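Local coordinates for protein glutaredoxin-glutathione complex (Polygonaceae, PDB 5KQA) that binds glutathione and, as a glutaredoxin of the thioredoxin superfamily, probably catalyses glutathione-dependent thiol-disulfide exchange, at residues V94-K99 with V117-E122; V91-V94 with K99-G102; L56-Q59 with R63-T66. All blocks are in the same frame, centred on the assembly; numbering follows the deposited sequence.

In the fold
Along the chain, contact 3 comes first, joining helix 48-60 to strand 65-68. Contacts 2 and 1 follow, both starting from strand 93-96. Contact 2 pairs that strand with strand 99-102, and contact 1 sets its end against helix 116-122. The centres of contacts 1 and 2 lie about 11 Å apart; those of contacts 1 and 3 are separated by about 12 Å, and those of contacts 2 and 3 by about 13 Å. All three reach the four-stranded mixed sheet of the thioredoxin fold. Phe57 of contact 3 lies against Val94, which contacts 1 and 2 share. Val94 and Phe57 thus bring the three contacts together on one side of the sheet, while contact 2 also carries Val91 and Pro92 of the glutathione pocket.

Contact 1 of 3, residues V94-K99 with V117-E122; sequences VFIGGK and VPMLTE
The peptide carbonyl of Met119 is the flat group touched where Ile96 meets Met119 and Leu120: CG2 of Ile96 rests 3.8 Å from Met119 O, and no ring crosses the interface. The ring of Phe95, the preceding strand residue, lies apart from the helix, meeting the rings of Trp85 and His100 and the side chains of Leu82 and Thr86. Here helix 116-122, the last of the chain, packs beside the sheet of the thioredoxin fold, at the end of strand 93-96. Ile96 carries the contact through both of its branches. Its CG1 stands anti to the carbonyl carbon (chi1 -64°), and with chi2 extended the terminal CD1 reaches Leu120 CD2 at 3.7 Å. The same CD1 meets Met119 CE at 4.0 Å, the two side chains crossing at about a right angle. Met119 gets there by a bend at chi3 (45°), which folds its methyl back toward the strand. Leu39, Ile101 and Cys123 also touch Ile96 and complete its burial. Leu120 in turn leans on Leu39, Ala62, Ala125 and Ile126. Beyond Ile96 the chain reverses in a type I' turn to Lys99, closed by Ile96 N to Lys99 O at 2.8 Å and Lys99 N to Ile96 O at 3.0 Å. Gly97 and Gly98 both take positive phi there, and a CB at Gly98 would collide with the carbonyl oxygen of Gly97. Within the helix, Val117 O accepts two bonds from Thr121, the backbone N at 2.8 Å and OG1 at 2.9 Å; they arrive from opposite faces of the carbonyl plane.

Contact 2 of 3, residues V91-V94 with K99-G102; sequences VPNV and KHIG. With GSH (glutathione), chain B.
Val94 and Gly102 form an antiparallel hydrogen-bonded pair, with Val94 N giving a bond to Gly102 O at 2.9 Å. In return, Val94 O accepts from Ile101 N at 2.8 Å, a fairly straight bond at 162°, and more weakly from Gly102 N.

Among the apolar contacts, Val94 CB lies 4.1 Å from Ile101 CB, the two side chains meeting at a slant.

In the hairpin of strands 93-96 and 99-102, two residues of the second strand, Ile101 and Gly102, therefore stand opposite one of the first, Val94, which makes a classic beta bulge. Gly102 sits at backbone angles where a side chain would run into the carbonyl oxygen of Ile101.

The polar side chains gather at Asn93 and His100, which cross at about a right angle with amide and ring planes 64° apart. His100 points its CG anti to its own N (chi1 177°), bringing NE2 to the edge position where Asn93 OD1 lies in the ring plane. His100 NE2 is hydrogen-bonded to Gln88 OE1, and Gly102 N sits over one face of the imidazole, offset toward the rim.

The ligand is met by the backbone of Val91, just before the cis peptide bond leading into Pro92, the cis-proline of thioredoxin-like proteins. Val91 N donates to GSH O2 at 3.0 Å, and GSH N2 donates to Val91 O at 2.7 Å, in the manner of a beta-sheet pair. Pro92 CD comes within 3.6 Å of GSH O11; its ring also touches Cys50.

Contact 3 of 3, residues L56-Q59 with R63-T66; sequences LFDQ and RYQT
The Tyr64 ring meets Phe57 and Asp58 of helix 48-60 with different parts. With CG placed between the backbone N and the carbonyl carbon (chi1 53°), the ring reaches toward the helix and carries its hydroxyl to the carboxylate of Asp58. Tyr64 OH donates to Asp58 OD1 at 2.8 Å, meeting that oxygen on the syn side but 30° out of the carboxylate plane. Seen from the ring, OD1 lies at the edge, in plane.

Phe57 approaches differently. Its CB, rather than its ring, presses on the tyrosine, 3.6 Å from Tyr64 CD1. The two aromatic planes are inclined at 45° with centroids 6.0 Å apart, an oblique pairing. Phe57 itself is buried against Leu39, Val41 and Val107, whereas Asp58 sits at the exposed border of the contact, and Lys54 of the same helix also touches Tyr64. A leucine in place of Tyr64 would probably leave the Asp58 carboxylate without its hydroxyl donor and the Phe57 CB less fully covered.

Such packing ties helix 48-60 to the residues leading into strand 65-68, within the beta-alpha-beta unit formed with strand 39-43 at the N-terminal half of the thioredoxin fold.

Contact 1 of 3, residues V94-K99 with V117-E122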
ATOM      1  N   VAL A  94      -2.474   1.534   0.367  1.00  7.65           N
ATOM      2  CA  VAL A  94      -1.775   1.738  -0.901  1.00 10.91           C
ATOM      3  C   VAL A  94      -0.928   3.021  -0.945  1.00  8.76           C
ATOM      4  O   VAL A  94      -1.372   4.093  -0.532  1.00  7.38           O
ATOM      5  CB  VAL A  94      -2.802   1.774  -2.073  1.00  7.58           C
ATOM      6  CG1 VAL A  94      -2.103   1.935  -3.431  1.00  5.72           C
ATOM      7  CG2 VAL A  94      -3.668   0.523  -2.056  1.00  7.84           C
ATOM      8  N   PHE A  95       0.296   2.897  -1.455  1.00  6.37           N
ATOM      9  CA  PHE A  95       1.149   4.051  -1.727  1.00  8.96           C
ATOM     10  C   PHE A  95       1.498   4.086  -3.204  1.00  8.17           C
ATOM     11  O   PHE A  95       1.749   3.045  -3.809  1.00 12.19           O
ATOM     12  CB  PHE A  95       2.436   4.005  -0.902  1.00  6.02           C
ATOM     13  CG  PHE A  95       2.230   4.230   0.567  1.00 10.10           C
ATOM     14  CD1 PHE A  95       1.647   3.250   1.356  1.00  9.08           C
ATOM     15  CD2 PHE A  95       2.643   5.408   1.160  1.00 10.09           C
ATOM     16  CE1 PHE A  95       1.477   3.441   2.708  1.00 11.62           C
ATOM     17  CE2 PHE A  95       2.476   5.611   2.512  1.00  7.55           C
ATOM     18  CZ  PHE A  95       1.882   4.625   3.289  1.00 11.61           C
ATOM     19  N   ILE A  96       1.511   5.285  -3.774  1.00  9.84           N
ATOM     20  CA  ILE A  96       1.906   5.486  -5.168  1.00 10.30           C
ATOM     21  C   ILE A  96       2.896   6.647  -5.255  1.00 12.55           C
ATOM     22  O   ILE A  96       2.601   7.748  -4.796  1.00  8.50           O
ATOM     23  CB  ILE A  96       0.684   5.775  -6.078  1.00  9.62           C
ATOM     24  CG1 ILE A  96      -0.239   4.554  -6.113  1.00 12.55           C
ATOM     25  CG2 ILE A  96       1.130   6.144  -7.503  1.00  7.18           C
ATOM     26  CD1 ILE A  96      -1.473   4.731  -6.971  1.00 10.41           C
ATOM     27  N   GLY A  97       4.072   6.389  -5.817  1.00  9.28           N
ATOM     28  CA  GLY A  97       5.093   7.416  -5.956  1.00 11.64           C
ATOM     29  C   GLY A  97       5.517   8.029  -4.630  1.00  7.52           C
ATOM     30  O   GLY A  97       5.880   9.195  -4.567  1.00 15.11           O
ATOM     31  N   GLY A  98       5.486   7.231  -3.569  1.00  6.85           N
ATOM     32  CA  GLY A  98       5.901   7.704  -2.263  1.00  8.93           C
ATOM     33  C   GLY A  98       4.771   8.339  -1.476  1.00 13.89           C
ATOM     34  O   GLY A  98       4.942   8.719  -0.321  1.00 13.96           O
ATOM     35  N   LYS A  99       3.600   8.441  -2.088  1.00 10.69           N
ATOM     36  CA  LYS A  99       2.501   9.141  -1.443  1.00 15.30           C
ATOM     37  C   LYS A  99       1.383   8.186  -1.048  1.00  8.79           C
ATOM     38  O   LYS A  99       1.087   7.225  -1.763  1.00 10.19           O
ATOM     39  CB  LYS A  99       1.971  10.240  -2.361  1.00 11.87           C
ATOM     40  CG  LYS A  99       3.016  11.298  -2.689  1.00 19.33           C
ATOM     41  CD  LYS A  99       2.474  12.690  -2.485  1.00 17.91           C
ATOM     42  CE  LYS A  99       3.457  13.740  -2.968  1.00 25.22           C
ATOM     43  NZ  LYS A  99       4.655  13.806  -2.104  1.00 25.26           N
ATOM     44  N   VAL A 117      -4.505   6.444 -13.392  1.00  9.28           N
ATOM     45  CA  VAL A 117      -3.552   6.045 -14.434  1.00 16.85           C
ATOM     46  C   VAL A 117      -2.425   7.071 -14.620  1.00  7.67           C
ATOM     47  O   VAL A 117      -1.261   6.687 -14.726  1.00 12.56           O
ATOM     48  CB  VAL A 117      -4.265   5.796 -15.782  1.00 15.85           C
ATOM     49  CG1 VAL A 117      -3.254   5.628 -16.918  1.00 11.01           C
ATOM     50  CG2 VAL A 117      -5.138   4.555 -15.667  1.00 19.40           C
ATOM     51  N   PRO A 118      -2.759   8.373 -14.662  1.00 11.35           N
ATOM     52  CA  PRO A 118      -1.694   9.381 -14.747  1.00 12.96           C
ATOM     53  C   PRO A 118      -0.759   9.350 -13.534  1.00 13.43           C
ATOM     54  O   PRO A 118       0.442   9.556 -13.706  1.00 12.32           O
ATOM     55  CB  PRO A 118      -2.462  10.712 -14.808  1.00 13.23           C
ATOM     56  CG  PRO A 118      -3.808  10.341 -15.368  1.00 11.91           C
ATOM     57  CD  PRO A 118      -4.101   8.978 -14.791  1.00 12.81           C
ATOM     58  N   MET A 119      -1.299   9.121 -12.337  1.00 10.20           N
ATOM     59  CA  MET A 119      -0.472   9.006 -11.129  1.00 13.27           C
ATOM     60  C   MET A 119       0.456   7.808 -11.234  1.00 13.50           C
ATOM     61  O   MET A 119       1.633   7.888 -10.867  1.00 10.62           O
ATOM     62  CB  MET A 119      -1.332   8.855  -9.870  1.00 13.82           C
ATOM     63  CG  MET A 119      -2.139  10.070  -9.464  1.00 34.77           C
ATOM     64  SD  MET A 119      -3.285   9.632  -8.131  1.00 35.59           S
ATOM     65  CE  MET A 119      -2.196   8.690  -7.082  1.00 23.54           C
ATOM     66  N   LEU A 120      -0.096   6.697 -11.723  1.00  9.37           N
ATOM     67  CA  LEU A 120       0.650   5.455 -11.880  1.00  9.62           C
ATOM     68  C   LEU A 120       1.740   5.605 -12.936  1.00 14.23           C
ATOM     69  O   LEU A 120       2.824   5.048 -12.814  1.00  9.96           O
ATOM     70  CB  LEU A 120      -0.298   4.307 -12.251  1.00  7.59           C
ATOM     71  CG  LEU A 120      -1.190   3.782 -11.119  1.00  9.87           C
ATOM     72  CD1 LEU A 120      -2.257   2.837 -11.659  1.00 12.32           C
ATOM     73  CD2 LEU A 120      -0.362   3.069 -10.059  1.00 10.90           C
ATOM     74  N   THR A 121       1.446   6.381 -13.968  1.00 13.24           N
ATOM     75  CA  THR A 121       2.401   6.619 -15.035  1.00 13.16           C
ATOM     76  C   THR A 121       3.496   7.578 -14.581  1.00 17.70           C
ATOM     77  O   THR A 121       4.667   7.387 -14.901  1.00 20.18           O
ATOM     78  CB  THR A 121       1.698   7.190 -16.284  1.00 13.95           C
ATOM     79  OG1 THR A 121       0.711   6.255 -16.740  1.00 17.48           O
ATOM     80  CG2 THR A 121       2.703   7.453 -17.395  1.00 14.68           C
ATOM     81  N   GLU A 122       3.105   8.600 -13.827  1.00 12.62           N
ATOM     82  CA  GLU A 122       4.016   9.662 -13.406  1.00 16.19           C
ATOM     83  C   GLU A 122       5.171   9.106 -12.573  1.00 20.86           C
ATOM     84  O   GLU A 122       6.284   9.640 -12.597  1.00 19.89           O
ATOM     85  CB  GLU A 122       3.244  10.736 -12.612  1.00 17.92           C
ATOM     86  CG  GLU A 122       4.000  12.043 -12.335  1.00 29.50           C
ATOM     87  CD  GLU A 122       4.490  12.175 -10.889  1.00 34.24           C
ATOM     88  OE1 GLU A 122       4.467  11.174 -10.142  1.00 31.08           O
ATOM     89  OE2 GLU A 122       4.902  13.290 -10.491  1.00 32.37           O
TER

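Contact 2 of 3, residues V91-V94 with K99-G102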
ATOM      1  N   VAL A  91      -6.236  -2.762   5.945  1.00 10.31           N
ATOM      2  CA  VAL A  91      -5.656  -3.093   4.657  1.00  5.78           C
ATOM      3  C   VAL A  91      -6.823  -3.218   3.695  1.00  8.31           C
ATOM      4  O   VAL A  91      -7.924  -3.584   4.104  1.00  9.94           O
ATOM      5  CB  VAL A  91      -4.822  -4.419   4.684  1.00  9.90           C
ATOM      6  CG1 VAL A  91      -3.487  -4.222   5.412  1.00  5.82           C
ATOM      7  CG2 VAL A  91      -5.632  -5.567   5.313  1.00 11.30           C
ATOM      8  N   PRO A  92      -6.593  -2.916   2.412  1.00 11.90           N
ATOM      9  CA  PRO A  92      -5.297  -2.521   1.861  1.00  8.71           C
ATOM     10  C   PRO A  92      -4.889  -1.076   2.185  1.00  6.75           C
ATOM     11  O   PRO A  92      -5.734  -0.199   2.353  1.00 10.64           O
ATOM     12  CB  PRO A  92      -5.507  -2.691   0.359  1.00  9.68           C
ATOM     13  CG  PRO A  92      -6.965  -2.386   0.172  1.00 10.12           C
ATOM     14  CD  PRO A  92      -7.641  -2.976   1.372  1.00 12.19           C
ATOM     15  N   ASN A  93      -3.583  -0.848   2.252  1.00  7.27           N
ATOM     16  CA  ASN A  93      -3.024   0.481   2.463  1.00  6.82           C
ATOM     17  C   ASN A  93      -2.039   0.730   1.329  1.00  6.06           C
ATOM     18  O   ASN A  93      -0.937   0.178   1.311  1.00  8.05           O
ATOM     19  CB  ASN A  93      -2.354   0.585   3.832  1.00  5.64           C
ATOM     20  CG  ASN A  93      -2.160   2.023   4.290  1.00 11.09           C
ATOM     21  OD1 ASN A  93      -1.990   2.929   3.481  1.00 10.69           O
ATOM     22  ND2 ASN A  93      -2.183   2.233   5.599  1.00  8.32           N
ATOM     23  N   VAL A  94      -2.474   1.534   0.367  1.00  7.65           N
ATOM     24  CA  VAL A  94      -1.775   1.738  -0.901  1.00 10.91           C
ATOM     25  C   VAL A  94      -0.928   3.021  -0.945  1.00  8.76           C
ATOM     26  O   VAL A  94      -1.372   4.093  -0.532  1.00  7.38           O
ATOM     27  CB  VAL A  94      -2.802   1.774  -2.073  1.00  7.58           C
ATOM     28  CG1 VAL A  94      -2.103   1.935  -3.431  1.00  5.72           C
ATOM     29  CG2 VAL A  94      -3.668   0.523  -2.056  1.00  7.84           C
ATOM     30  N   LYS A  99       3.600   8.441  -2.088  1.00 10.69           N
ATOM     31  CA  LYS A  99       2.501   9.141  -1.443  1.00 15.30           C
ATOM     32  C   LYS A  99       1.383   8.186  -1.048  1.00  8.79           C
ATOM     33  O   LYS A  99       1.087   7.225  -1.763  1.00 10.19           O
ATOM     34  CB  LYS A  99       1.971  10.240  -2.361  1.00 11.87           C
ATOM     35  CG  LYS A  99       3.016  11.298  -2.689  1.00 19.33           C
ATOM     36  CD  LYS A  99       2.474  12.690  -2.485  1.00 17.91           C
ATOM     37  CE  LYS A  99       3.457  13.740  -2.968  1.00 25.22           C
ATOM     38  NZ  LYS A  99       4.655  13.806  -2.104  1.00 25.26           N
ATOM     39  N   HIS A 100       0.770   8.461   0.097  1.00  8.87           N
ATOM     40  CA  HIS A 100      -0.306   7.628   0.620  1.00 11.44           C
ATOM     41  C   HIS A 100      -1.607   7.826  -0.140  1.00 13.64           C
ATOM     42  O   HIS A 100      -2.096   8.944  -0.256  1.00 11.81           O
ATOM     43  CB  HIS A 100      -0.553   7.919   2.107  1.00 10.57           C
ATOM     44  CG  HIS A 100      -1.702   7.145   2.680  1.00 13.03           C
ATOM     45  ND1 HIS A 100      -2.845   7.744   3.167  1.00 10.52           N
ATOM     46  CD2 HIS A 100      -1.892   5.809   2.825  1.00 10.97           C
ATOM     47  CE1 HIS A 100      -3.684   6.816   3.591  1.00 13.52           C
ATOM     48  NE2 HIS A 100      -3.129   5.632   3.395  1.00 12.86           N
ATOM     49  N   ILE A 101      -2.176   6.728  -0.633  1.00  9.92           N
ATOM     50  CA  ILE A 101      -3.436   6.780  -1.352  1.00 11.34           C
ATOM     51  C   ILE A 101      -4.600   6.428  -0.427  1.00 13.07           C
ATOM     52  O   ILE A 101      -5.581   7.138  -0.376  1.00 10.15           O
ATOM     53  CB  ILE A 101      -3.438   5.809  -2.566  1.00 14.05           C
ATOM     54  CG1 ILE A 101      -2.290   6.145  -3.514  1.00  9.17           C
ATOM     55  CG2 ILE A 101      -4.773   5.881  -3.296  1.00 12.79           C
ATOM     56  CD1 ILE A 101      -2.454   7.488  -4.196  1.00 17.92           C
ATOM     57  N   GLY A 102      -4.484   5.323   0.302  1.00 14.05           N
ATOM     58  CA  GLY A 102      -5.568   4.875   1.153  1.00 14.49           C
ATOM     59  C   GLY A 102      -5.971   3.442   0.869  1.00 10.62           C
ATOM     60  O   GLY A 102      -5.149   2.637   0.457  1.00 13.49           O
TER
HETATM   61  N1  GSH B 201     -13.142   0.807   3.207  1.00 27.82           N
HETATM   62  CA1 GSH B 201     -11.983  -0.015   3.330  1.00 24.36           C
HETATM   63  C1  GSH B 201     -11.393  -0.171   1.947  1.00 25.14           C
HETATM   64  O11 GSH B 201     -10.183  -0.495   1.806  1.00 15.02           O
HETATM   65  O12 GSH B 201     -12.116   0.040   0.932  1.00 25.97           O
HETATM   66  CB1 GSH B 201     -12.340  -1.360   3.948  1.00 20.28           C
HETATM   67  CG1 GSH B 201     -11.118  -2.269   4.022  1.00 22.92           C
HETATM   68  CD1 GSH B 201     -11.256  -3.327   5.115  1.00 27.70           C
HETATM   69  OE1 GSH B 201     -12.276  -3.405   5.775  1.00 32.31           O
HETATM   70  N2  GSH B 201     -10.185  -4.235   5.371  1.00 20.62           N
HETATM   71  CA2 GSH B 201     -10.278  -5.230   6.393  1.00 29.31           C
HETATM   72  C2  GSH B 201      -9.368  -4.937   7.559  1.00 31.35           C
HETATM   73  O2  GSH B 201      -8.272  -4.423   7.397  1.00 24.17           O
HETATM   74  CB2 GSH B 201      -9.774  -6.568   5.901  1.00 32.36           C
HETATM   75  SG2 GSH B 201     -10.985  -7.409   4.919  1.00 36.56           S
HETATM   76  N3  GSH B 201      -9.784  -5.320   8.860  1.00 29.92           N
HETATM   77  CA3 GSH B 201      -8.917  -5.091   9.965  1.00 28.23           C
HETATM   78  C3  GSH B 201      -7.656  -5.932   9.779  1.00 35.85           C
HETATM   79  O31 GSH B 201      -6.550  -5.527  10.223  1.00 46.17           O
HETATM   80  O32 GSH B 201      -7.690  -7.044   9.174  1.00 29.58           O

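Contact 3 of 3, residues L56-Q59 with R63-T66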
ATOM      1  N   LEU A  56      -7.725  -4.768  -9.855  1.00  9.77           N
ATOM      2  CA  LEU A  56      -7.762  -3.502 -10.595  1.00 14.13           C
ATOM      3  C   LEU A  56      -6.395  -3.152 -11.173  1.00 13.84           C
ATOM      4  O   LEU A  56      -6.274  -2.845 -12.356  1.00 13.20           O
ATOM      5  CB  LEU A  56      -8.243  -2.355  -9.698  1.00 15.69           C
ATOM      6  CG  LEU A  56      -8.221  -0.967 -10.365  1.00 16.43           C
ATOM      7  CD1 LEU A  56      -9.380  -0.804 -11.323  1.00 20.09           C
ATOM      8  CD2 LEU A  56      -8.207   0.154  -9.359  1.00 13.65           C
ATOM      9  N   PHE A  57      -5.366  -3.181 -10.331  1.00 12.19           N
ATOM     10  CA  PHE A  57      -4.013  -2.876 -10.783  1.00 14.67           C
ATOM     11  C   PHE A  57      -3.543  -3.862 -11.848  1.00 14.70           C
ATOM     12  O   PHE A  57      -2.861  -3.466 -12.790  1.00 15.17           O
ATOM     13  CB  PHE A  57      -3.032  -2.868  -9.604  1.00  9.51           C
ATOM     14  CG  PHE A  57      -3.226  -1.720  -8.677  1.00 11.14           C
ATOM     15  CD1 PHE A  57      -3.498  -0.454  -9.176  1.00 12.98           C
ATOM     16  CD2 PHE A  57      -3.153  -1.898  -7.308  1.00 10.89           C
ATOM     17  CE1 PHE A  57      -3.685   0.617  -8.328  1.00 15.29           C
ATOM     18  CE2 PHE A  57      -3.346  -0.829  -6.452  1.00 10.05           C
ATOM     19  CZ  PHE A  57      -3.608   0.428  -6.963  1.00 15.01           C
ATOM     20  N   ASP A  58      -3.898  -5.138 -11.702  1.00 10.90           N
ATOM     21  CA  ASP A  58      -3.571  -6.138 -12.724  1.00 18.37           C
ATOM     22  C   ASP A  58      -4.124  -5.711 -14.085  1.00 17.49           C
ATOM     23  O   ASP A  58      -3.405  -5.681 -15.091  1.00 16.38           O
ATOM     24  CB  ASP A  58      -4.132  -7.523 -12.358  1.00 17.28           C
ATOM     25  CG  ASP A  58      -3.423  -8.160 -11.161  1.00 19.96           C
ATOM     26  OD1 ASP A  58      -2.245  -7.837 -10.900  1.00 17.83           O
ATOM     27  OD2 ASP A  58      -4.052  -8.999 -10.481  1.00 22.87           O
ATOM     28  N   GLN A  59      -5.411  -5.375 -14.098  1.00 17.95           N
ATOM     29  CA  GLN A  59      -6.120  -5.035 -15.328  1.00 17.60           C
ATOM     30  C   GLN A  59      -5.627  -3.712 -15.936  1.00 20.09           C
ATOM     31  O   GLN A  59      -5.665  -3.520 -17.157  1.00 17.34           O
ATOM     32  CB  GLN A  59      -7.627  -4.995 -15.050  1.00 15.06           C
ATOM     33  CG  GLN A  59      -8.182  -6.363 -14.637  1.00 17.90           C
ATOM     34  CD  GLN A  59      -9.657  -6.337 -14.283  1.00 29.56           C
ATOM     35  OE1 GLN A  59     -10.171  -5.337 -13.784  1.00 29.42           O
ATOM     36  NE2 GLN A  59     -10.345  -7.444 -14.540  1.00 32.80           N
ATOM     37  N   ARG A  63       2.433  -2.484 -12.272  1.00 14.35           N
ATOM     38  CA  ARG A  63       3.137  -3.415 -11.403  1.00 23.57           C
ATOM     39  C   ARG A  63       3.209  -2.862  -9.985  1.00 14.81           C
ATOM     40  O   ARG A  63       3.472  -1.676  -9.764  1.00 16.73           O
ATOM     41  CB  ARG A  63       4.534  -3.736 -11.940  1.00 20.31           C
ATOM     42  CG  ARG A  63       5.588  -2.682 -11.707  1.00 34.90           C
ATOM     43  CD  ARG A  63       6.938  -3.220 -12.166  1.00 60.48           C
ATOM     44  NE  ARG A  63       6.840  -3.824 -13.496  1.00 81.65           N
ATOM     45  CZ  ARG A  63       7.689  -4.729 -13.977  1.00 87.25           C
ATOM     46  NH1 ARG A  63       8.710  -5.150 -13.238  1.00 78.78           N
ATOM     47  NH2 ARG A  63       7.511  -5.219 -15.199  1.00 67.49           N
ATOM     48  N   TYR A  64       2.945  -3.737  -9.027  1.00 12.31           N
ATOM     49  CA  TYR A  64       2.935  -3.352  -7.635  1.00 12.86           C
ATOM     50  C   TYR A  64       3.697  -4.358  -6.800  1.00 14.14           C
ATOM     51  O   TYR A  64       3.851  -5.520  -7.181  1.00  9.99           O
ATOM     52  CB  TYR A  64       1.501  -3.227  -7.126  1.00 10.16           C
ATOM     53  CG  TYR A  64       0.672  -4.449  -7.391  1.00 12.96           C
ATOM     54  CD1 TYR A  64      -0.044  -4.574  -8.573  1.00 16.28           C
ATOM     55  CD2 TYR A  64       0.621  -5.491  -6.477  1.00 11.80           C
ATOM     56  CE1 TYR A  64      -0.800  -5.694  -8.839  1.00  8.67           C
ATOM     57  CE2 TYR A  64      -0.134  -6.621  -6.736  1.00 15.27           C
ATOM     58  CZ  TYR A  64      -0.851  -6.709  -7.919  1.00 12.74           C
ATOM     59  OH  TYR A  64      -1.607  -7.826  -8.200  1.00 17.87           O
ATOM     60  N   GLN A  65       4.189  -3.886  -5.666  1.00 11.27           N
ATOM     61  CA  GLN A  65       4.728  -4.755  -4.643  1.00 11.42           C
ATOM     62  C   GLN A  65       3.639  -4.997  -3.610  1.00 12.27           C
ATOM     63  O   GLN A  65       3.141  -4.057  -2.982  1.00 10.64           O
ATOM     64  CB  GLN A  65       5.968  -4.129  -3.987  1.00 13.89           C
ATOM     65  CG  GLN A  65       6.539  -4.960  -2.852  1.00  8.01           C
ATOM     66  CD  GLN A  65       7.128  -6.234  -3.365  1.00  9.91           C
ATOM     67  OE1 GLN A  65       8.092  -6.205  -4.124  1.00  7.33           O
ATOM     68  NE2 GLN A  65       6.545  -7.374  -2.974  1.00  7.65           N
ATOM     69  N   THR A  66       3.250  -6.257  -3.459  1.00 12.70           N
ATOM     70  CA  THR A  66       2.367  -6.660  -2.378  1.00  8.10           C
ATOM     71  C   THR A  66       3.178  -7.035  -1.148  1.00 12.50           C
ATOM     72  O   THR A  66       4.198  -7.732  -1.246  1.00 12.12           O
ATOM     73  CB  THR A  66       1.500  -7.864  -2.767  1.00 11.30           C
ATOM     74  OG1 THR A  66       0.655  -7.507  -3.856  1.00 16.60           O
ATOM     75  CG2 THR A  66       0.646  -8.299  -1.590  1.00 11.45           C
TER